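Local structure of Ton_1535 (Thermococcus onnurineus, 3ZPJ) at residues A[309-320]-A[335-344]. The protein is of unknown function but folds as an all-helical alpha-solenoid, an architecture that in other proteins often serves as a surface for binding partners. Residues are numbered along the deposited sequence; the frame is centred on the assembly and turned at random.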
ATOM      1  N   ILE A 309      17.799  27.667   4.271  1.00 60.89           N
ATOM      2  CA  ILE A 309      17.433  28.959   3.709  1.00 61.73           C
ATOM      3  C   ILE A 309      16.521  28.855   2.479  1.00 62.36           C
ATOM      4  O   ILE A 309      15.665  29.710   2.256  1.00 62.82           O
ATOM      5  CB  ILE A 309      18.700  29.837   3.449  1.00 60.08           C
ATOM      6  CG1 ILE A 309      18.320  31.299   3.301  1.00 66.75           C
ATOM      7  CG2 ILE A 309      19.484  29.350   2.244  1.00 57.36           C
ATOM      8  CD1 ILE A 309      19.511  32.205   3.179  1.00 75.30           C
ATOM      9  N   HIS A 310      16.666  27.788   1.705  1.00 64.23           N
ATOM     10  CA  HIS A 310      15.863  27.644   0.498  1.00 62.97           C
ATOM     11  C   HIS A 310      14.487  27.075   0.797  1.00 62.95           C
ATOM     12  O   HIS A 310      13.480  27.531   0.247  1.00 56.63           O
ATOM     13  CB  HIS A 310      16.600  26.797  -0.538  1.00 68.12           C
ATOM     14  CG  HIS A 310      17.922  27.374  -0.945  1.00 79.53           C
ATOM     15  ND1 HIS A 310      19.117  26.964  -0.394  1.00 82.51           N
ATOM     16  CD2 HIS A 310      18.232  28.355  -1.827  1.00 84.59           C
ATOM     17  CE1 HIS A 310      20.109  27.657  -0.927  1.00 83.42           C
ATOM     18  NE2 HIS A 310      19.599  28.508  -1.799  1.00 86.78           N
ATOM     19  N   LYS A 311      14.444  26.081   1.674  1.00 61.34           N
ATOM     20  CA  LYS A 311      13.174  25.496   2.066  1.00 59.69           C
ATOM     21  C   LYS A 311      12.320  26.545   2.765  1.00 56.85           C
ATOM     22  O   LYS A 311      11.112  26.607   2.562  1.00 52.80           O
ATOM     23  CB  LYS A 311      13.379  24.277   2.967  1.00 61.85           C
ATOM     24  CG  LYS A 311      13.014  22.963   2.289  1.00 66.85           C
ATOM     25  CD  LYS A 311      13.975  22.653   1.150  1.00 64.94           C
ATOM     26  CE  LYS A 311      13.438  21.562   0.248  1.00 51.79           C
ATOM     27  NZ  LYS A 311      12.285  22.043  -0.566  1.00 57.84           N
ATOM     28  N   ARG A 312      12.961  27.383   3.570  1.00 55.22           N
ATOM     29  CA  ARG A 312      12.248  28.440   4.264  1.00 52.33           C
ATOM     30  C   ARG A 312      11.653  29.403   3.237  1.00 52.86           C
ATOM     31  O   ARG A 312      10.495  29.822   3.357  1.00 55.70           O
ATOM     32  CB  ARG A 312      13.169  29.171   5.256  1.00 52.16           C
ATOM     33  CG  ARG A 312      12.535  30.392   5.915  1.00 53.70           C
ATOM     34  CD  ARG A 312      13.260  30.802   7.187  1.00 56.02           C
ATOM     35  NE  ARG A 312      14.417  31.655   6.927  1.00 58.01           N
ATOM     36  CZ  ARG A 312      15.686  31.242   6.927  1.00 62.44           C
ATOM     37  NH1 ARG A 312      15.985  29.968   7.175  1.00 59.89           N
ATOM     38  NH2 ARG A 312      16.661  32.107   6.674  1.00 60.74           N
ATOM     39  N   SER A 313      12.450  29.744   2.226  1.00 53.96           N
ATOM     40  CA  SER A 313      11.991  30.627   1.163  1.00 54.25           C
ATOM     41  C   SER A 313      10.749  30.071   0.481  1.00 49.92           C
ATOM     42  O   SER A 313       9.760  30.776   0.308  1.00 60.60           O
ATOM     43  CB  SER A 313      13.107  30.868   0.149  1.00 53.20           C
ATOM     44  OG  SER A 313      14.029  31.830   0.643  1.00 63.10           O
ATOM     45  N   GLU A 314      10.799  28.792   0.127  1.00 49.57           N
ATOM     46  CA  GLU A 314       9.677  28.133  -0.527  1.00 47.49           C
ATOM     47  C   GLU A 314       8.412  28.153   0.332  1.00 52.46           C
ATOM     48  O   GLU A 314       7.344  28.553  -0.136  1.00 54.26           O
ATOM     49  CB  GLU A 314      10.052  26.696  -0.902  1.00 54.40           C
ATOM     50  CG  GLU A 314      11.085  26.607  -2.018  1.00 70.81           C
ATOM     51  CD  GLU A 314      11.806  25.262  -2.068  1.00 82.88           C
ATOM     52  OE1 GLU A 314      11.140  24.213  -1.882  1.00 87.21           O
ATOM     53  OE2 GLU A 314      13.044  25.259  -2.287  1.00 78.82           O
ATOM     54  N   ALA A 315       8.541  27.733   1.590  1.00 52.24           N
ATOM     55  CA  ALA A 315       7.395  27.641   2.498  1.00 45.53           C
ATOM     56  C   ALA A 315       6.746  29.006   2.730  1.00 47.76           C
ATOM     57  O   ALA A 315       5.525  29.124   2.811  1.00 57.37           O
ATOM     58  CB  ALA A 315       7.808  27.004   3.818  1.00 44.37           C
ATOM     59  N   LEU A 316       7.574  30.038   2.823  1.00 54.15           N
ATOM     60  CA  LEU A 316       7.073  31.381   3.058  1.00 56.01           C
ATOM     61  C   LEU A 316       6.281  31.875   1.853  1.00 59.25           C
ATOM     62  O   LEU A 316       5.285  32.584   2.001  1.00 58.47           O
ATOM     63  CB  LEU A 316       8.229  32.328   3.378  1.00 58.85           C
ATOM     64  CG  LEU A 316       8.786  32.239   4.801  1.00 61.47           C
ATOM     65  CD1 LEU A 316       9.929  33.243   5.016  1.00 56.19           C
ATOM     66  CD2 LEU A 316       7.676  32.480   5.812  1.00 62.30           C
ATOM     67  N   LYS A 317       6.726  31.493   0.658  1.00 59.44           N
ATOM     68  CA  LYS A 317       6.038  31.885  -0.568  1.00 61.40           C
ATOM     69  C   LYS A 317       4.647  31.263  -0.608  1.00 68.18           C
ATOM     70  O   LYS A 317       3.643  31.977  -0.704  1.00 70.14           O
ATOM     71  CB  LYS A 317       6.838  31.475  -1.812  1.00 60.39           C
ATOM     72  CG  LYS A 317       6.113  31.779  -3.120  1.00 65.89           C
ATOM     73  CD  LYS A 317       7.033  31.702  -4.327  1.00 72.53           C
ATOM     74  CE  LYS A 317       6.674  30.541  -5.238  1.00 78.02           C
ATOM     75  NZ  LYS A 317       7.495  30.542  -6.483  1.00 81.42           N
ATOM     76  N   ALA A 318       4.605  29.934  -0.523  1.00 63.38           N
ATOM     77  CA  ALA A 318       3.354  29.179  -0.541  1.00 56.92           C
ATOM     78  C   ALA A 318       2.309  29.789   0.386  1.00 60.04           C
ATOM     79  O   ALA A 318       1.177  30.051  -0.020  1.00 63.05           O
ATOM     80  CB  ALA A 318       3.603  27.728  -0.162  1.00 42.71           C
ATOM     81  N   ILE A 319       2.702  30.022   1.632  1.00 52.53           N
ATOM     82  CA  ILE A 319       1.799  30.619   2.604  1.00 58.80           C
ATOM     83  C   ILE A 319       1.267  31.946   2.081  1.00 63.78           C
ATOM     84  O   ILE A 319       0.077  32.238   2.197  1.00 68.27           O
ATOM     85  CB  ILE A 319       2.503  30.846   3.950  1.00 55.66           C
ATOM     86  CG1 ILE A 319       2.811  29.502   4.621  1.00 51.58           C
ATOM     87  CG2 ILE A 319       1.657  31.737   4.854  1.00 55.79           C
ATOM     88  CD1 ILE A 319       3.780  29.617   5.806  1.00 52.83           C
ATOM     89  N   ALA A 320       2.152  32.732   1.480  1.00 65.54           N
ATOM     90  CA  ALA A 320       1.784  34.059   1.013  1.00 71.92           C
ATOM     91  C   ALA A 320       0.831  33.991  -0.174  1.00 76.23           C
ATOM     92  O   ALA A 320      -0.075  34.812  -0.285  1.00 88.40           O
ATOM     93  CB  ALA A 320       3.016  34.869   0.665  1.00 70.75           C
ATOM     94  N   ILE A 335       5.404  39.177   4.796  1.00 71.24           N
ATOM     95  CA  ILE A 335       5.830  37.811   4.562  1.00 68.56           C
ATOM     96  C   ILE A 335       6.728  37.737   3.340  1.00 76.81           C
ATOM     97  O   ILE A 335       7.759  37.069   3.354  1.00 82.48           O
ATOM     98  CB  ILE A 335       4.620  36.884   4.391  1.00 64.45           C
ATOM     99  CG1 ILE A 335       3.919  36.698   5.733  1.00 57.62           C
ATOM    100  CG2 ILE A 335       5.035  35.541   3.803  1.00 56.86           C
ATOM    101  CD1 ILE A 335       2.800  35.669   5.706  1.00 68.14           C
ATOM    102  N   ILE A 336       6.336  38.437   2.286  1.00 76.88           N
ATOM    103  CA  ILE A 336       7.113  38.425   1.062  1.00 76.74           C
ATOM    104  C   ILE A 336       8.501  39.011   1.316  1.00 77.36           C
ATOM    105  O   ILE A 336       9.505  38.422   0.912  1.00 73.83           O
ATOM    106  CB  ILE A 336       6.404  39.191  -0.053  1.00 76.31           C
ATOM    107  CG1 ILE A 336       5.006  38.611  -0.281  1.00 60.57           C
ATOM    108  CG2 ILE A 336       7.222  39.132  -1.333  1.00 78.78           C
ATOM    109  CD1 ILE A 336       4.963  37.532  -1.311  1.00 57.24           C
ATOM    110  N   GLU A 337       8.545  40.153   2.003  1.00 62.46           N
ATOM    111  CA  GLU A 337       9.804  40.801   2.387  1.00 74.48           C
ATOM    112  C   GLU A 337      10.698  39.834   3.154  1.00 77.75           C
ATOM    113  O   GLU A 337      11.926  39.913   3.088  1.00 80.17           O
ATOM    114  CB  GLU A 337       9.547  42.023   3.283  1.00 74.62           C
ATOM    115  CG  GLU A 337       8.725  43.146   2.658  1.00 87.59           C
ATOM    116  CD  GLU A 337       8.597  44.367   3.576  1.00100.05           C
ATOM    117  OE1 GLU A 337       9.125  44.332   4.712  1.00101.74           O
ATOM    118  OE2 GLU A 337       7.970  45.365   3.158  1.00102.51           O
ATOM    119  N   SER A 338      10.055  38.934   3.892  1.00 73.61           N
ATOM    120  CA  SER A 338      10.730  37.957   4.734  1.00 74.45           C
ATOM    121  C   SER A 338      11.470  36.878   3.948  1.00 70.27           C
ATOM    122  O   SER A 338      12.372  36.235   4.482  1.00 68.14           O
ATOM    123  CB  SER A 338       9.710  37.295   5.669  1.00 85.20           C
ATOM    124  OG  SER A 338      10.251  36.163   6.318  1.00 94.68           O
ATOM    125  N   ILE A 339      11.080  36.662   2.694  1.00 67.30           N
ATOM    126  CA  ILE A 339      11.692  35.598   1.900  1.00 71.61           C
ATOM    127  C   ILE A 339      13.169  35.905   1.667  1.00 73.20           C
ATOM    128  O   ILE A 339      13.503  36.924   1.060  1.00 71.26           O
ATOM    129  CB  ILE A 339      10.987  35.410   0.549  1.00 55.76           C
ATOM    130  CG1 ILE A 339       9.479  35.208   0.754  1.00 54.49           C
ATOM    131  CG2 ILE A 339      11.598  34.238  -0.213  1.00 60.80           C
ATOM    132  CD1 ILE A 339       8.686  35.121  -0.532  1.00 53.21           C
ATOM    133  N   PRO A 340      14.056  35.031   2.174  1.00 72.62           N
ATOM    134  CA  PRO A 340      15.513  35.216   2.079  1.00 68.91           C
ATOM    135  C   PRO A 340      16.035  35.114   0.649  1.00 60.01           C
ATOM    136  O   PRO A 340      16.972  35.805   0.288  1.00 61.87           O
ATOM    137  CB  PRO A 340      16.077  34.071   2.930  1.00 60.35           C
ATOM    138  CG  PRO A 340      14.941  33.662   3.823  1.00 60.67           C
ATOM    139  CD  PRO A 340      13.700  33.874   3.010  1.00 57.29           C
ATOM    140  N   ASP A 341      15.444  34.250  -0.161  1.00 67.35           N
ATOM    141  CA  ASP A 341      15.848  34.176  -1.554  1.00 68.49           C
ATOM    142  C   ASP A 341      15.154  35.283  -2.334  1.00 73.55           C
ATOM    143  O   ASP A 341      13.939  35.232  -2.527  1.00 72.16           O
ATOM    144  CB  ASP A 341      15.492  32.819  -2.140  1.00 68.51           C
ATOM    145  CG  ASP A 341      16.226  32.536  -3.424  1.00 69.60           C
ATOM    146  OD1 ASP A 341      16.631  33.500  -4.118  1.00 66.13           O
ATOM    147  OD2 ASP A 341      16.409  31.341  -3.739  1.00 74.66           O
ATOM    148  N   PRO A 342      15.920  36.296  -2.780  1.00 76.11           N
ATOM    149  CA  PRO A 342      15.277  37.412  -3.480  1.00 72.91           C
ATOM    150  C   PRO A 342      14.677  36.955  -4.811  1.00 75.83           C
ATOM    151  O   PRO A 342      13.625  37.457  -5.193  1.00 81.34           O
ATOM    152  CB  PRO A 342      16.420  38.416  -3.683  1.00 67.99           C
ATOM    153  CG  PRO A 342      17.654  37.612  -3.647  1.00 66.83           C
ATOM    154  CD  PRO A 342      17.387  36.438  -2.738  1.00 74.83           C
ATOM    155  N   LYS A 343      15.321  36.003  -5.482  1.00 75.23           N
ATOM    156  CA  LYS A 343      14.772  35.422  -6.703  1.00 77.55           C
ATOM    157  C   LYS A 343      13.348  34.906  -6.479  1.00 76.98           C
ATOM    158  O   LYS A 343      12.407  35.333  -7.155  1.00 82.10           O
ATOM    159  CB  LYS A 343      15.663  34.288  -7.206  1.00 80.76           C
ATOM    160  CG  LYS A 343      15.046  33.511  -8.354  1.00 88.60           C
ATOM    161  CD  LYS A 343      15.993  32.456  -8.878  1.00 97.48           C
ATOM    162  CE  LYS A 343      15.435  31.795 -10.125  1.00100.93           C
ATOM    163  NZ  LYS A 343      16.394  30.806 -10.682  1.00103.71           N
ATOM    164  N   ILE A 344      13.205  33.991  -5.526  1.00 71.87           N
ATOM    165  CA  ILE A 344      11.903  33.495  -5.100  1.00 67.09           C
ATOM    166  C   ILE A 344      10.977  34.627  -4.652  1.00 70.75           C
ATOM    167  O   ILE A 344       9.795  34.630  -4.990  1.00 76.19           O
ATOM    168  CB  ILE A 344      12.053  32.462  -3.981  1.00 68.65           C
ATOM    169  CG1 ILE A 344      12.624  31.168  -4.555  1.00 65.17           C
ATOM    170  CG2 ILE A 344      10.719  32.188  -3.302  1.00 73.78           C
ATOM    171  CD1 ILE A 344      12.677  30.036  -3.567  1.00 60.21           C
TER
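Ile309 lies against the ring of Pro340, its CG1 3.6 Å from Pro340 CB. CG1 stands anti to the backbone N (chi1 -162°), which carries the chain alongside the proline. Arg312 crosses the same ring at about a right angle, with NE and NH2 both near CG. Arg312 NH1 hydrogen-bonds to Ile306 O, which ties the guanidinium there. Ser313 makes the polar link. Its OG accepts from Asp341 N at 2.9 Å, with an N-H...O angle of 151°. The same hydroxyl donates to Ile309 O, 3.1 Å from OG. This carbonyl also takes the helical bond from Ser313 N. With an alanine at Ser313, Asp341 N would probably be left without its acceptor, and the turn would be less firmly tied to the helix. Beyond the serine apolar packing continues. Leu316 packs CB on Ile339 CG1, while its CD1 comes within 3.2 Å of Ser338 OG. Leu316 also touches Leu300 of helix 296-303. Lys317 runs across Ile344, CD to CG2 at 3.9 Å. Its NZ makes long, weak ion pairs with Glu347 and Glu351. Ile319 meets Ile335 CD1 through CG2. Ala320 CB touches both Ile335 CG2 and Ile336 CD1, each at 3.8 Å. Helix 309-325 thus packs against the end of helix 332-338 and the start of helix 342-351, near the C-terminal end of the solenoid. Asp341 N-caps the latter helix through a weak OD1 bond to Lys343 N. The contact is mainly apolar. Its one hydrogen bond, to the buried Ser313 OG, is consistent with the turn being held against the helix together with the packing of Pro340.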